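Local atomic coordinates of inorganic pyrophosphatase (Anaplasma phagocytophilum, PDB entry 3LD3), a protein that probably catalyses the magnesium-dependent hydrolysis of inorganic pyrophosphate to two phosphate ions, working as a homohexamer. Residues P111-M116 with S182-I187. Sequence-based numbering, arbitrary orientation.
Sequences PVGVLM and SAKELI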
loop_
_atom_site.group_PDB
_atom_site.type_symbol
_atom_site.label_atom_id
_atom_site.label_comp_id
_atom_site.label_asym_id
_atom_site.label_seq_id
_atom_site.Cartn_x
_atom_site.Cartn_y
_atom_site.Cartn_z
ATOM N N PRO A 111 8.224 -4.849 -27.645
ATOM C CA PRO A 111 6.853 -4.623 -28.153
ATOM C C PRO A 111 6.181 -5.911 -28.596
ATOM O O PRO A 111 6.815 -6.752 -29.286
ATOM C CB PRO A 111 7.063 -3.707 -29.362
ATOM C CG PRO A 111 8.402 -3.119 -29.165
ATOM C CD PRO A 111 9.218 -4.149 -28.466
ATOM N N VAL A 112 4.917 -6.069 -28.238
ATOM C CA VAL A 112 4.150 -7.257 -28.637
ATOM C C VAL A 112 2.901 -6.929 -29.464
ATOM O O VAL A 112 2.268 -7.845 -30.018
ATOM C CB VAL A 112 3.773 -8.193 -27.449
ATOM C CG1 VAL A 112 5.048 -8.687 -26.736
ATOM C CG2 VAL A 112 2.743 -7.546 -26.460
ATOM N N GLY A 113 2.560 -5.657 -29.576
ATOM C CA GLY A 113 1.398 -5.265 -30.354
ATOM C C GLY A 113 1.156 -3.787 -30.222
ATOM O O GLY A 113 1.893 -3.055 -29.536
ATOM N N VAL A 114 0.130 -3.326 -30.895
ATOM C CA VAL A 114 -0.234 -1.928 -30.823
ATOM C C VAL A 114 -1.733 -1.782 -30.991
ATOM O O VAL A 114 -2.324 -2.454 -31.842
ATOM C CB VAL A 114 0.567 -1.105 -31.836
ATOM C CG1 VAL A 114 0.465 -1.688 -33.254
ATOM C CG2 VAL A 114 0.180 0.346 -31.760
ATOM N N LEU A 115 -2.330 -0.937 -30.153
ATOM C CA LEU A 115 -3.744 -0.657 -30.248
ATOM C C LEU A 115 -3.870 0.655 -30.985
ATOM O O LEU A 115 -3.418 1.703 -30.506
ATOM C CB LEU A 115 -4.393 -0.567 -28.867
ATOM C CG LEU A 115 -5.892 -0.349 -28.816
ATOM C CD1 LEU A 115 -6.656 -1.450 -29.584
ATOM C CD2 LEU A 115 -6.348 -0.248 -27.318
ATOM N N MET A 116 -4.485 0.615 -32.165
ATOM C CA MET A 116 -4.711 1.840 -32.914
ATOM C C MET A 116 -5.898 2.613 -32.347
ATOM O O MET A 116 -6.923 2.046 -31.975
ATOM C CB MET A 116 -4.958 1.542 -34.405
ATOM C CG MET A 116 -3.927 0.664 -35.065
ATOM S SD MET A 116 -2.202 1.143 -34.815
ATOM C CE MET A 116 -2.081 2.755 -35.610
ATOM N N SER A 182 3.860 -4.987 -36.640
ATOM C CA SER A 182 3.280 -3.670 -36.907
ATOM C C SER A 182 3.738 -2.653 -35.875
ATOM O O SER A 182 4.097 -1.541 -36.226
ATOM C CB SER A 182 1.756 -3.732 -36.908
ATOM O OG SER A 182 1.281 -4.544 -37.956
ATOM N N ALA A 183 3.711 -3.042 -34.600
ATOM C CA ALA A 183 4.201 -2.164 -33.512
ATOM C C ALA A 183 5.670 -1.787 -33.733
ATOM O O ALA A 183 6.053 -0.615 -33.614
ATOM C CB ALA A 183 4.007 -2.845 -32.169
ATOM N N LYS A 184 6.495 -2.765 -34.114
ATOM C CA LYS A 184 7.886 -2.461 -34.394
ATOM C C LYS A 184 8.054 -1.483 -35.572
ATOM O O LYS A 184 8.922 -0.619 -35.529
ATOM C CB LYS A 184 8.723 -3.762 -34.557
ATOM C CG LYS A 184 8.765 -4.550 -33.248
ATOM C CD LYS A 184 9.661 -5.795 -33.229
ATOM C CE LYS A 184 9.039 -6.936 -33.858
ATOM N NZ LYS A 184 9.855 -8.228 -33.897
ATOM N N GLU A 185 7.239 -1.601 -36.630
ATOM C CA GLU A 185 7.375 -0.698 -37.766
ATOM C C GLU A 185 6.927 0.721 -37.386
ATOM O O GLU A 185 7.530 1.702 -37.825
ATOM C CB GLU A 185 6.629 -1.247 -38.993
ATOM C CG GLU A 185 6.785 -0.414 -40.249
ATOM C CD GLU A 185 8.160 -0.475 -40.879
ATOM O OE1 GLU A 185 8.989 -1.350 -40.509
ATOM O OE2 GLU A 185 8.400 0.360 -41.782
ATOM N N LEU A 186 5.898 0.820 -36.553
ATOM C CA LEU A 186 5.465 2.127 -36.016
ATOM C C LEU A 186 6.607 2.826 -35.256
ATOM O O LEU A 186 6.861 4.039 -35.419
ATOM C CB LEU A 186 4.253 1.934 -35.112
ATOM C CG LEU A 186 3.602 3.163 -34.457
ATOM C CD1 LEU A 186 2.080 3.011 -34.347
ATOM C CD2 LEU A 186 4.224 3.425 -33.088
ATOM N N ILE A 187 7.265 2.060 -34.399
ATOM C CA ILE A 187 8.426 2.540 -33.631
ATOM C C ILE A 187 9.570 2.964 -34.559
ATOM O O ILE A 187 10.146 4.043 -34.407
ATOM C CB ILE A 187 8.861 1.486 -32.586
ATOM C CG1 ILE A 187 7.751 1.286 -31.532
ATOM C CG2 ILE A 187 10.196 1.883 -31.921
ATOM C CD1 ILE A 187 7.936 0.058 -30.702
#
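Val114 and Ala183 meet where strand 111-116 and helix 182-187 pass nearly at right angles (79°), their axes 7.1 Å apart and the two CA atoms separated by 5.2 Å. The small Ala183 sits at this closest approach, its methyl CB 3.4 Å from Gly113 O and 3.9 Å from Val114 CB, flanked by Val114 and Pro111. Val114 CG1, set between its own N and carbonyl carbon (chi1 53°), rests on the helix backbone 3.8 Å from Ala183 N; its other methyl, CG2, reaches Leu186 CD1 at 4.2 Å. On the Pro111 flank, Ile187 extends CD1 to the ring atom CG of Pro111, 3.6 Å away, while the aliphatic part of Lys184 passes the same ring before NZ forms a salt bridge with Glu35. At the other flank Met116 curls back and brings CE loosely to Leu186 CD1. A classic beta bulge, in which Val112 and Gly113 share Leu128 of strand 122-131, interrupts the strand beside this contact. This apolar packing seats the C-terminal helix 180-195 across the central strand 106-119 of the pyrophosphatase beta-barrel core, with Leu186 about 8 Å, side chain to side chain, from Asp92, a predicted magnesium ligand.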